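Local coordinates for virulence protein vsdE (Salmonella enterica, PDB 5LQ6) that acts as a cysteine hydrolase effector, suppresses immune responses and contributes to the virulence of the bacterium, at residues Val111-Ile114 with His118-Asn121; Ser80-Tyr85 with Asp92-Lys97; Glu153-Pro158 with Ser163-Asn168; Leu137-Ile142 with Ser146-Ser151. The protein carries 4 engineered substitutions. One frame throughout, in Å; residues are numbered along the deposited sequence.

Contact 2 is the buried one of the four and is wholly apolar across its segments: a face of helix 76-89 meets strand 94-96. Contacts 1, 3 and 4 are partly buried and lie further from the centre of the chain; 1 and 3 add polar bonds across their segments, while 4 is van der Waals packing only. Contacts 3 and 4 share strand 147-157, the first building a hairpin with an aromatic stack, the second setting helix 129-143 against the sheet. Helix 76-89 joins the others: Ala-81 touches Val-111 of contact 1, His-84 packs on Ile-149 of contact 4, and the Ser-80 carbonyl probably accepts a hydrogen bond from Asn-168 of contact 3.

Contact 1 (Val111-Ile114 with His118-Asn121); sequences VDKI and HELN
Leu-120 donates its backbone N-H to the side chain of Asp-112, with N 3.1 Å from OD2 and a nearly straight angle of 168° at the hydrogen. The donor comes from above the carboxylate, 40° out of its plane. The other oxygen, OD1, takes a salt bridge from Arg-212, on the strand at the edge of the main sheet, so the carboxylate is gripped at both oxygens and should stay largely ionised despite being buried. With CG anti to the carbonyl carbon (chi1 -79°), Asp-112 reaches out from the helix toward the departing chain. The Leu-120 side chain crosses it at about a right angle, and its CG lies 3.4 Å from OD2.

This is a helix with its own exit loop folded back along it: the chain leaves helix 108-116, and an aspartate inside the helix catches a backbone amide eight residues later. The path is tight. CB of Asp-112 packs 3.9 Å from CA of Glu-119. Two acceptors also come close, O of Asp-112 lying only 3.2 Å from O of His-118. Next to them the N of His-118 is buried without any partner in the model.

Toward solvent, Lys-113 and Glu-119 run side by side and point the same way, both extended beyond CG. The lysine touches mainly with its aliphatic part, CE lying 3.6 Å from OE2 of Glu-119, while the salt bridge from NZ to that OE2 is long at 3.9 Å. On the far side of the helix Val-111 and Ile-114 pack inward on helices 76-89, 29-38 and 12-19.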
loop_
_atom_site.group_PDB
_atom_site.type_symbol
_atom_site.label_atom_id
_atom_site.label_comp_id
_atom_site.label_asym_id
_atom_site.label_seq_id
_atom_site.Cartn_x
_atom_site.Cartn_y
_atom_site.Cartn_z
ATOM N N VAL A 111 5.350 10.808 1.389
ATOM C CA VAL A 111 4.539 9.994 2.267
ATOM C C VAL A 111 5.388 8.948 2.982
ATOM O O VAL A 111 5.229 8.729 4.191
ATOM C CB VAL A 111 3.341 9.325 1.506
ATOM C CG1 VAL A 111 2.645 8.248 2.312
ATOM C CG2 VAL A 111 2.367 10.395 1.013
ATOM N N ASP A 112 6.297 8.293 2.275
ATOM C CA ASP A 112 7.118 7.286 2.871
ATOM C C ASP A 112 8.072 7.894 3.937
ATOM O O ASP A 112 8.280 7.322 4.995
ATOM C CB ASP A 112 7.992 6.572 1.817
ATOM C CG ASP A 112 7.264 5.525 1.030
ATOM O OD1 ASP A 112 6.045 5.198 1.291
ATOM O OD2 ASP A 112 7.972 4.954 0.112
ATOM N N LYS A 113 8.639 9.060 3.614
ATOM C CA LYS A 113 9.530 9.716 4.559
ATOM C C LYS A 113 8.796 10.010 5.876
ATOM O O LYS A 113 9.343 9.833 6.953
ATOM C CB LYS A 113 10.113 10.978 3.947
ATOM C CG LYS A 113 11.265 10.696 3.013
ATOM C CD LYS A 113 11.810 11.941 2.330
ATOM C CE LYS A 113 12.883 11.533 1.354
ATOM N NZ LYS A 113 13.523 12.741 0.775
ATOM N N ILE A 114 7.534 10.434 5.777
ATOM C CA ILE A 114 6.771 10.743 7.003
ATOM C C ILE A 114 6.400 9.465 7.767
ATOM O O ILE A 114 6.635 9.365 8.936
ATOM C CB ILE A 114 5.507 11.538 6.663
ATOM C CG1 ILE A 114 5.922 12.903 6.091
ATOM C CG2 ILE A 114 4.577 11.624 7.882
ATOM C CD1 ILE A 114 4.752 13.730 5.640
ATOM N N HIS A 118 11.876 6.945 5.795
ATOM C CA HIS A 118 12.728 6.886 4.612
ATOM C C HIS A 118 11.891 6.419 3.460
ATOM O O HIS A 118 10.814 5.833 3.670
ATOM C CB HIS A 118 13.924 5.924 4.848
ATOM C CG HIS A 118 13.528 4.544 5.232
ATOM N ND1 HIS A 118 13.516 4.103 6.539
ATOM C CD2 HIS A 118 13.152 3.487 4.479
ATOM C CE1 HIS A 118 13.100 2.845 6.569
ATOM N NE2 HIS A 118 12.906 2.442 5.332
ATOM N N GLU A 119 12.363 6.692 2.244
ATOM C CA GLU A 119 11.743 6.134 1.034
ATOM C C GLU A 119 11.911 4.635 1.034
ATOM O O GLU A 119 12.956 4.140 1.408
ATOM C CB GLU A 119 12.374 6.688 -0.241
ATOM C CG GLU A 119 12.394 8.185 -0.315
ATOM C CD GLU A 119 12.798 8.688 -1.693
ATOM O OE1 GLU A 119 12.397 8.059 -2.714
ATOM O OE2 GLU A 119 13.476 9.738 -1.741
ATOM N N LEU A 120 10.867 3.898 0.672
ATOM C CA LEU A 120 10.961 2.439 0.632
ATOM C C LEU A 120 11.637 2.025 -0.688
ATOM O O LEU A 120 11.425 2.631 -1.702
ATOM C CB LEU A 120 9.568 1.806 0.733
ATOM C CG LEU A 120 8.720 2.204 1.927
ATOM C CD1 LEU A 120 7.394 1.453 1.908
ATOM C CD2 LEU A 120 9.506 1.974 3.231
ATOM N N ASN A 121 12.502 1.049 -0.630
ATOM C CA ASN A 121 13.231 0.666 -1.860
ATOM C C ASN A 121 12.241 -0.066 -2.778
ATOM O O ASN A 121 11.404 -0.829 -2.318
ATOM C CB ASN A 121 14.446 -0.226 -1.580
ATOM C CG ASN A 121 14.086 -1.459 -0.770
ATOM O OD1 ASN A 121 13.160 -1.423 0.029
ATOM N ND2 ASN A 121 14.814 -2.546 -0.968
#

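Contact 2 (Ser80-Tyr85 with Asp92-Lys97); sequences SACLHY and DILSSK
Leu-94 reaches from its strand into the face of helix 76-89 formed by Cys-82 and Tyr-85. Its CB rests against the thiol, 3.8 Å from SG of Cys-82. One atom further out, CG has moved on to the tyrosine and sits 3.6 Å from CD1 of Tyr-85. The tip finishes on the ring: CD1 of Leu-94 lies over one face, 3.9 Å from the centroid and 26° off the ring normal. That makes a CH-pi contact displaced toward the rim on the CB side, where the methyl is 3.5 Å from ring atom CD1 of Tyr-85. Leucine and tyrosine side chains cross at about a right angle.

Tyr-85 can offer this face because its CG is anti to the backbone N (chi1 179°), which swings the ring out toward the strand. Ile-93 then meets the ring at its edge, near the plane, with CG2 4.0 Å from CE1 of Tyr-85. The hydroxyl at the far end is bound to Ser-11 OG, fixing the ring at its tip as well. Cys-82, with SG beside its backbone N, stays close to the strand and also touches Leu-39 of the neighbouring strand 39-41.

Helix and strand run nearly antiparallel, at 160°, with their axes 7.4 Å apart, and Asn-86 ties the ends together by donating to the carbonyl of Leu-94. Helix 76-89 starts at Cys-76, the probable nucleophile, so this apolar layer backs what appears to be the central cysteine-bearing helix of a papain-like fold, consistent with membership of peptidase clan CA.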
loop_
_atom_site.group_PDB
_atom_site.type_symbol
_atom_site.label_atom_id
_atom_site.label_comp_id
_atom_site.label_asym_id
_atom_site.label_seq_id
_atom_site.Cartn_x
_atom_site.Cartn_y
_atom_site.Cartn_z
ATOM N N SER A 80 -2.603 3.546 1.042
ATOM C CA SER A 80 -1.813 2.334 0.888
ATOM C C SER A 80 -0.647 2.276 1.840
ATOM O O SER A 80 -0.267 1.220 2.316
ATOM C CB SER A 80 -1.334 2.209 -0.545
ATOM O OG SER A 80 -2.391 2.142 -1.479
ATOM N N ALA A 81 -0.037 3.444 2.125
ATOM C CA ALA A 81 1.057 3.506 3.075
ATOM C C ALA A 81 0.580 3.267 4.505
ATOM O O ALA A 81 1.208 2.520 5.265
ATOM C CB ALA A 81 1.721 4.863 2.959
ATOM N N CYS A 82 -0.540 3.830 4.861
ATOM C CA CYS A 82 -1.200 3.586 6.152
ATOM C C CYS A 82 -1.465 2.092 6.345
ATOM O O CYS A 82 -1.165 1.495 7.354
ATOM C CB CYS A 82 -2.518 4.324 6.258
ATOM S SG CYS A 82 -2.366 6.101 6.557
ATOM N N LEU A 83 -2.065 1.488 5.317
ATOM C CA LEU A 83 -2.380 0.072 5.415
ATOM C C LEU A 83 -1.127 -0.744 5.546
ATOM O O LEU A 83 -1.065 -1.708 6.299
ATOM C CB LEU A 83 -3.201 -0.355 4.190
ATOM C CG LEU A 83 -3.662 -1.801 4.169
ATOM C CD1 LEU A 83 -4.441 -2.147 5.431
ATOM C CD2 LEU A 83 -4.503 -2.067 2.915
ATOM N N HIS A 84 -0.091 -0.441 4.751
ATOM C CA HIS A 84 1.175 -1.156 4.857
ATOM C C HIS A 84 1.794 -1.103 6.249
ATOM O O HIS A 84 2.318 -2.081 6.769
ATOM C CB HIS A 84 2.128 -0.628 3.794
ATOM C CG HIS A 84 3.382 -1.410 3.635
ATOM N ND1 HIS A 84 3.415 -2.639 3.020
ATOM C CD2 HIS A 84 4.663 -1.119 3.931
ATOM C CE1 HIS A 84 4.640 -3.103 3.019
ATOM N NE2 HIS A 84 5.432 -2.191 3.545
ATOM N N TYR A 85 1.773 0.094 6.801
ATOM C CA TYR A 85 2.245 0.288 8.159
ATOM C C TYR A 85 1.454 -0.537 9.174
ATOM O O TYR A 85 2.049 -1.190 10.028
ATOM C CB TYR A 85 2.173 1.768 8.513
ATOM C CG TYR A 85 2.597 2.166 9.916
ATOM C CD1 TYR A 85 1.733 2.114 10.966
ATOM C CD2 TYR A 85 3.885 2.581 10.126
ATOM C CE1 TYR A 85 2.151 2.527 12.243
ATOM C CE2 TYR A 85 4.310 3.020 11.392
ATOM C CZ TYR A 85 3.413 2.954 12.424
ATOM O OH TYR A 85 3.816 3.350 13.736
ATOM N N ASP A 92 -4.273 -1.820 13.927
ATOM C CA ASP A 92 -4.972 -0.728 13.278
ATOM C C ASP A 92 -4.565 0.597 13.908
ATOM O O ASP A 92 -5.169 1.026 14.883
ATOM C CB ASP A 92 -6.499 -0.872 13.309
ATOM C CG ASP A 92 -7.012 -1.966 12.403
ATOM O OD1 ASP A 92 -6.418 -2.222 11.326
ATOM O OD2 ASP A 92 -8.050 -2.593 12.731
ATOM N N ILE A 93 -3.527 1.225 13.387
ATOM C CA ILE A 93 -2.921 2.472 13.988
ATOM C C ILE A 93 -3.184 3.683 13.163
ATOM O O ILE A 93 -3.732 4.664 13.635
ATOM C CB ILE A 93 -1.432 2.293 14.244
ATOM C CG1 ILE A 93 -1.191 1.152 15.221
ATOM C CG2 ILE A 93 -0.789 3.616 14.721
ATOM C CD1 ILE A 93 0.224 0.670 15.273
ATOM N N LEU A 94 -2.812 3.651 11.863
ATOM C CA LEU A 94 -2.974 4.777 10.985
ATOM C C LEU A 94 -4.212 4.701 10.124
ATOM O O LEU A 94 -4.583 3.613 9.666
ATOM C CB LEU A 94 -1.754 4.899 10.079
ATOM C CG LEU A 94 -0.379 4.966 10.703
ATOM C CD1 LEU A 94 0.661 5.171 9.618
ATOM C CD2 LEU A 94 -0.279 6.129 11.695
ATOM N N SER A 95 -4.859 5.835 9.887
ATOM C CA SER A 95 -5.983 5.915 8.995
ATOM C C SER A 95 -6.056 7.298 8.392
ATOM O O SER A 95 -5.380 8.219 8.877
ATOM C CB SER A 95 -7.286 5.528 9.692
ATOM O OG SER A 95 -7.611 6.445 10.730
ATOM N N SER A 96 -6.812 7.434 7.315
ATOM C CA SER A 96 -7.058 8.696 6.701
ATOM C C SER A 96 -8.479 9.159 7.069
ATOM O O SER A 96 -9.446 8.376 7.016
ATOM C CB SER A 96 -6.888 8.623 5.205
ATOM O OG SER A 96 -7.254 9.866 4.629
ATOM N N LYS A 97 -8.581 10.415 7.492
ATOM C CA LYS A 97 -9.890 11.056 7.716
ATOM C C LYS A 97 -10.057 12.217 6.758
ATOM O O LYS A 97 -10.199 12.007 5.557
ATOM C CB LYS A 97 -10.027 11.499 9.164
ATOM C CG LYS A 97 -9.082 12.612 9.591
ATOM C CD LYS A 97 -9.145 12.809 11.094
ATOM C CE LYS A 97 -7.904 13.502 11.638
ATOM N NZ LYS A 97 -8.002 13.656 13.125
#

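Contact 3 (Glu153-Pro158 with Ser163-Asn168); sequences ENYIAP and SRHDFN. Engineered in segment 163-168: Ser-163 (natural residue Cys).
Tyr-155 and His-165 stack face to face, their ring centroids 3.9 Å apart and planes 29° from parallel. CD2 of the imidazole stands over the centre of the phenol ring, while CE2 of Tyr-155 lies over the imidazole face, off-centre toward the rim. Tyr-155 holds CG anti to its backbone N (chi1 177°) and His-165 does likewise, which sends the two side chains off their strands side by side in the same direction, with CB of Tyr-155 3.5 Å from CB of His-165. NE2 of the stacked imidazole is hydrogen-bonded to Asp-185, and its side chain touches Cys-76; Cys-76, His-165 and Asp-185 are arranged as in a Cys-His-Asp triad, probably the catalytic one.

Behind the stack the backbones pair as an antiparallel hydrogen-bonded couple, Tyr-155 with Ser-163, at the turn end of the hairpin of strands 147-157 and 163-172. The N of Ser-163 lies 2.8 Å from O of Tyr-155, and N of Tyr-155 is 2.9 Å from O of Ser-163. Both bonds are bent, the first to 131° at the hydrogen and the second slightly more, and the second is weak. Ser-163 is an engineered residue, cysteine in nature; its OG is bonded to Gly-161 O.

On the opposite side of the strand from His-165, Arg-164 turns back onto Asp-166 in a salt bridge within the strand, NH2 2.9 Å from OD1, though its N-H bonds are weak. Arg-212 and Ser-151 also hold that carboxylate.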
loop_
_atom_site.group_PDB
_atom_site.type_symbol
_atom_site.label_atom_id
_atom_site.label_comp_id
_atom_site.label_asym_id
_atom_site.label_seq_id
_atom_site.Cartn_x
_atom_site.Cartn_y
_atom_site.Cartn_z
ATOM N N GLU A 153 1.325 2.722 -13.026
ATOM C CA GLU A 153 1.296 3.947 -13.784
ATOM C C GLU A 153 0.040 4.277 -14.538
ATOM O O GLU A 153 -0.277 5.444 -14.714
ATOM C CB GLU A 153 2.499 3.988 -14.720
ATOM C CG GLU A 153 3.770 4.334 -13.944
ATOM C CD GLU A 153 4.051 5.825 -13.854
ATOM O OE1 GLU A 153 3.084 6.626 -13.702
ATOM O OE2 GLU A 153 5.252 6.182 -13.943
ATOM N N ASN A 154 -0.640 3.299 -15.038
ATOM C CA ASN A 154 -1.776 3.575 -15.950
ATOM C C ASN A 154 -3.019 2.851 -15.515
ATOM O O ASN A 154 -3.733 2.213 -16.277
ATOM C CB ASN A 154 -1.366 3.202 -17.386
ATOM C CG ASN A 154 -0.448 4.262 -18.026
ATOM O OD1 ASN A 154 -0.739 5.443 -17.987
ATOM N ND2 ASN A 154 0.648 3.827 -18.591
ATOM N N TYR A 155 -3.293 2.973 -14.224
ATOM C CA TYR A 155 -4.532 2.440 -13.656
ATOM C C TYR A 155 -5.738 3.255 -14.159
ATOM O O TYR A 155 -5.685 4.468 -14.122
ATOM C CB TYR A 155 -4.456 2.555 -12.134
ATOM C CG TYR A 155 -5.688 2.109 -11.357
ATOM C CD1 TYR A 155 -5.892 0.793 -11.018
ATOM C CD2 TYR A 155 -6.660 3.047 -10.963
ATOM C CE1 TYR A 155 -7.020 0.408 -10.283
ATOM C CE2 TYR A 155 -7.789 2.689 -10.268
ATOM C CZ TYR A 155 -7.972 1.373 -9.927
ATOM O OH TYR A 155 -9.109 0.978 -9.224
ATOM N N ILE A 156 -6.806 2.584 -14.601
ATOM C CA ILE A 156 -7.976 3.294 -15.130
ATOM C C ILE A 156 -8.905 3.641 -13.972
ATOM O O ILE A 156 -9.635 2.762 -13.446
ATOM C CB ILE A 156 -8.629 2.449 -16.228
ATOM C CG1 ILE A 156 -7.628 2.126 -17.335
ATOM C CG2 ILE A 156 -9.907 3.138 -16.716
ATOM C CD1 ILE A 156 -8.115 1.030 -18.236
ATOM N N ALA A 157 -8.882 4.883 -13.512
ATOM C CA ALA A 157 -9.742 5.351 -12.466
ATOM C C ALA A 157 -11.043 5.876 -13.097
ATOM O O ALA A 157 -11.015 6.353 -14.268
ATOM C CB ALA A 157 -9.068 6.412 -11.667
ATOM N N PRO A 158 -12.121 5.865 -12.337
ATOM C CA PRO A 158 -13.369 6.398 -12.916
ATOM C C PRO A 158 -13.238 7.836 -13.328
ATOM O O PRO A 158 -12.591 8.629 -12.613
ATOM C CB PRO A 158 -14.392 6.215 -11.787
ATOM C CG PRO A 158 -13.826 5.034 -11.007
ATOM C CD PRO A 158 -12.363 5.296 -10.987
ATOM N N SER A 163 -4.088 6.700 -14.808
ATOM C CA SER A 163 -3.516 7.536 -13.817
ATOM C C SER A 163 -2.640 6.691 -12.856
ATOM O O SER A 163 -2.770 5.482 -12.798
ATOM C CB SER A 163 -4.586 8.271 -13.002
ATOM O OG SER A 163 -5.654 7.399 -12.713
ATOM N N ARG A 164 -1.806 7.363 -12.094
ATOM C CA ARG A 164 -0.981 6.706 -11.092
ATOM C C ARG A 164 -1.894 6.249 -9.977
ATOM O O ARG A 164 -2.753 7.004 -9.511
ATOM C CB ARG A 164 0.027 7.688 -10.521
ATOM C CG ARG A 164 0.631 7.241 -9.179
ATOM C CD ARG A 164 1.932 6.534 -9.264
ATOM N NE ARG A 164 2.348 6.067 -7.927
ATOM C CZ ARG A 164 2.833 6.833 -6.945
ATOM N NH1 ARG A 164 2.899 8.164 -7.052
ATOM N NH2 ARG A 164 3.269 6.267 -5.838
ATOM N N HIS A 165 -1.687 5.026 -9.514
ATOM C CA HIS A 165 -2.491 4.498 -8.433
ATOM C C HIS A 165 -1.649 3.573 -7.593
ATOM O O HIS A 165 -1.008 2.671 -8.138
ATOM C CB HIS A 165 -3.666 3.756 -8.997
ATOM C CG HIS A 165 -4.645 3.276 -7.983
ATOM N ND1 HIS A 165 -5.210 4.084 -7.031
ATOM C CD2 HIS A 165 -5.196 2.049 -7.795
ATOM C CE1 HIS A 165 -6.085 3.385 -6.321
ATOM N NE2 HIS A 165 -6.082 2.155 -6.756
ATOM N N ASP A 166 -1.701 3.752 -6.275
ATOM C CA ASP A 166 -1.099 2.828 -5.329
ATOM C C ASP A 166 -2.163 1.973 -4.664
ATOM O O ASP A 166 -3.269 2.402 -4.445
ATOM C CB ASP A 166 -0.331 3.549 -4.216
ATOM C CG ASP A 166 1.067 4.013 -4.607
ATOM O OD1 ASP A 166 1.376 4.049 -5.807
ATOM O OD2 ASP A 166 1.841 4.341 -3.689
ATOM N N PHE A 167 -1.782 0.728 -4.376
ATOM C CA PHE A 167 -2.610 -0.232 -3.674
ATOM C C PHE A 167 -1.686 -1.237 -2.981
ATOM O O PHE A 167 -0.484 -1.006 -2.901
ATOM C CB PHE A 167 -3.675 -0.852 -4.578
ATOM C CG PHE A 167 -3.136 -1.480 -5.845
ATOM C CD1 PHE A 167 -2.791 -0.690 -6.906
ATOM C CD2 PHE A 167 -2.940 -2.854 -5.942
ATOM C CE1 PHE A 167 -2.314 -1.248 -8.080
ATOM C CE2 PHE A 167 -2.449 -3.410 -7.111
ATOM C CZ PHE A 167 -2.116 -2.606 -8.157
ATOM N N ASN A 168 -2.225 -2.291 -2.444
ATOM C CA ASN A 168 -1.475 -3.209 -1.588
ATOM C C ASN A 168 -1.586 -4.645 -2.042
ATOM O O ASN A 168 -2.470 -5.020 -2.806
ATOM C CB ASN A 168 -1.923 -3.107 -0.117
ATOM C CG ASN A 168 -1.744 -1.715 0.462
ATOM O OD1 ASN A 168 -2.474 -0.788 0.129
ATOM N ND2 ASN A 168 -0.750 -1.582 1.324
#

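Contact 4 (Leu137-Ile142 with Ser146-Ser151); sequences LNRYDI and SSFIIS
Arg-139 meets Phe-148 through its aliphatic stem: CD lies 3.8 Å from CE2 of the ring. The arginine chain is extended from CG to NE, which carries the guanidinium past the ring, and NH1 comes within 4.0 Å of the same CE2. The two planes stand 85° apart and the approach is oblique, so this is van der Waals packing and not a cation-pi stack. The second apolar touch is lighter. CB of Ser-146 sits at the edge of the Tyr-140 ring, near its plane and 4.0 Å from CD1.

Together they set the last turns of helix 129-143 against the start of strand 147-157, an alpha-beta unit joined by a short connection. Phe-148 points to this helix, while the next residue, Ile-149, packs on helix 76-89; neighbouring residues of the strand thus face different helices.

Polar ends are held by residues outside the two segments. NE of Arg-139 forms a salt bridge with Glu-135, one helical turn earlier, and the hydroxyl of Tyr-140 is hydrogen-bonded to Ser-173. Backbone pairing of Ser-146 with Val-171 and of Phe-148 with Ala-169 fixes the strand in the sheet.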
loop_
_atom_site.group_PDB
_atom_site.type_symbol
_atom_site.label_atom_id
_atom_site.label_comp_id
_atom_site.label_asym_id
_atom_site.label_seq_id
_atom_site.Cartn_x
_atom_site.Cartn_y
_atom_site.Cartn_z
ATOM N N LEU A 137 5.115 -13.712 -5.189
ATOM C CA LEU A 137 5.209 -15.138 -4.763
ATOM C C LEU A 137 6.624 -15.611 -4.680
ATOM O O LEU A 137 6.968 -16.412 -3.800
ATOM C CB LEU A 137 4.360 -16.017 -5.626
ATOM C CG LEU A 137 2.857 -15.847 -5.471
ATOM C CD1 LEU A 137 2.110 -16.541 -6.618
ATOM C CD2 LEU A 137 2.375 -16.257 -4.073
ATOM N N ASN A 138 7.472 -15.127 -5.562
ATOM C CA ASN A 138 8.894 -15.499 -5.487
ATOM C C ASN A 138 9.584 -14.934 -4.265
ATOM O O ASN A 138 10.365 -15.645 -3.572
ATOM C CB ASN A 138 9.615 -15.103 -6.754
ATOM C CG ASN A 138 11.036 -15.674 -6.825
ATOM O OD1 ASN A 138 11.230 -16.885 -6.775
ATOM N ND2 ASN A 138 12.010 -14.806 -6.873
ATOM N N ARG A 139 9.360 -13.667 -3.975
ATOM C CA ARG A 139 9.908 -13.081 -2.783
ATOM C C ARG A 139 9.419 -13.822 -1.518
ATOM O O ARG A 139 10.201 -14.044 -0.551
ATOM C CB ARG A 139 9.615 -11.589 -2.657
ATOM C CG ARG A 139 10.294 -10.718 -3.685
ATOM C CD ARG A 139 10.054 -9.261 -3.353
ATOM N NE ARG A 139 10.297 -8.364 -4.485
ATOM C CZ ARG A 139 10.435 -7.041 -4.379
ATOM N NH1 ARG A 139 10.412 -6.426 -3.192
ATOM N NH2 ARG A 139 10.642 -6.329 -5.466
ATOM N N TYR A 140 8.165 -14.243 -1.505
ATOM C CA TYR A 140 7.671 -14.982 -0.373
ATOM C C TYR A 140 8.336 -16.362 -0.292
ATOM O O TYR A 140 8.668 -16.805 0.806
ATOM C CB TYR A 140 6.144 -15.157 -0.467
ATOM C CG TYR A 140 5.517 -15.836 0.715
ATOM C CD1 TYR A 140 5.243 -15.176 1.883
ATOM C CD2 TYR A 140 5.259 -17.208 0.647
ATOM C CE1 TYR A 140 4.708 -15.828 2.977
ATOM C CE2 TYR A 140 4.697 -17.830 1.709
ATOM C CZ TYR A 140 4.459 -17.170 2.868
ATOM O OH TYR A 140 3.880 -17.813 3.941
ATOM N N ASP A 141 8.468 -17.004 -1.429
ATOM C CA ASP A 141 9.097 -18.341 -1.480
ATOM C C ASP A 141 10.505 -18.317 -0.921
ATOM O O ASP A 141 10.904 -19.260 -0.228
ATOM C CB ASP A 141 9.074 -18.853 -2.887
ATOM C CG ASP A 141 9.450 -20.294 -2.933
ATOM O OD1 ASP A 141 8.677 -21.104 -2.356
ATOM O OD2 ASP A 141 10.503 -20.532 -3.535
ATOM N N ILE A 142 11.255 -17.254 -1.190
ATOM C CA ILE A 142 12.680 -17.240 -0.799
ATOM C C ILE A 142 12.904 -16.634 0.551
ATOM O O ILE A 142 13.774 -17.118 1.293
ATOM C CB ILE A 142 13.527 -16.550 -1.877
ATOM C CG1 ILE A 142 13.467 -17.348 -3.167
ATOM C CG2 ILE A 142 14.982 -16.386 -1.401
ATOM C CD1 ILE A 142 13.783 -16.495 -4.370
ATOM N N SER A 146 5.863 -10.863 2.830
ATOM C CA SER A 146 4.444 -11.120 2.615
ATOM C C SER A 146 3.573 -9.906 2.419
ATOM O O SER A 146 2.379 -10.066 2.209
ATOM C CB SER A 146 3.835 -11.947 3.724
ATOM O OG SER A 146 4.003 -11.251 4.951
ATOM N N SER A 147 4.104 -8.696 2.525
ATOM C CA SER A 147 3.315 -7.488 2.407
ATOM C C SER A 147 3.998 -6.413 1.589
ATOM O O SER A 147 5.195 -6.109 1.811
ATOM C CB SER A 147 3.016 -6.965 3.801
ATOM O OG SER A 147 2.268 -5.741 3.730
ATOM N N PHE A 148 3.284 -5.842 0.622
ATOM C CA PHE A 148 3.868 -4.957 -0.361
ATOM C C PHE A 148 2.930 -3.820 -0.717
ATOM O O PHE A 148 1.716 -3.957 -0.602
ATOM C CB PHE A 148 4.224 -5.710 -1.643
ATOM C CG PHE A 148 5.094 -6.931 -1.430
ATOM C CD1 PHE A 148 4.517 -8.143 -1.080
ATOM C CD2 PHE A 148 6.473 -6.786 -1.464
ATOM C CE1 PHE A 148 5.321 -9.238 -0.823
ATOM C CE2 PHE A 148 7.274 -7.912 -1.211
ATOM C CZ PHE A 148 6.651 -9.096 -0.884
ATOM N N ILE A 149 3.504 -2.715 -1.175
ATOM C CA ILE A 149 2.752 -1.626 -1.788
ATOM C C ILE A 149 3.013 -1.697 -3.296
ATOM O O ILE A 149 4.180 -1.817 -3.707
ATOM C CB ILE A 149 3.101 -0.222 -1.273
ATOM C CG1 ILE A 149 2.951 -0.143 0.248
ATOM C CG2 ILE A 149 2.250 0.838 -1.936
ATOM C CD1 ILE A 149 3.498 1.164 0.866
ATOM N N ILE A 150 1.949 -1.611 -4.082
ATOM C CA ILE A 150 2.073 -1.654 -5.538
ATOM C C ILE A 150 1.816 -0.281 -6.072
ATOM O O ILE A 150 0.830 0.376 -5.665
ATOM C CB ILE A 150 1.085 -2.625 -6.169
ATOM C CG1 ILE A 150 0.996 -3.935 -5.387
ATOM C CG2 ILE A 150 1.378 -2.833 -7.650
ATOM C CD1 ILE A 150 2.242 -4.707 -5.326
ATOM N N SER A 151 2.629 0.212 -6.989
ATOM C CA SER A 151 2.402 1.478 -7.689
ATOM C C SER A 151 2.225 1.169 -9.164
ATOM O O SER A 151 3.101 0.529 -9.781
ATOM C CB SER A 151 3.595 2.417 -7.489
ATOM O OG SER A 151 3.762 2.783 -6.165
#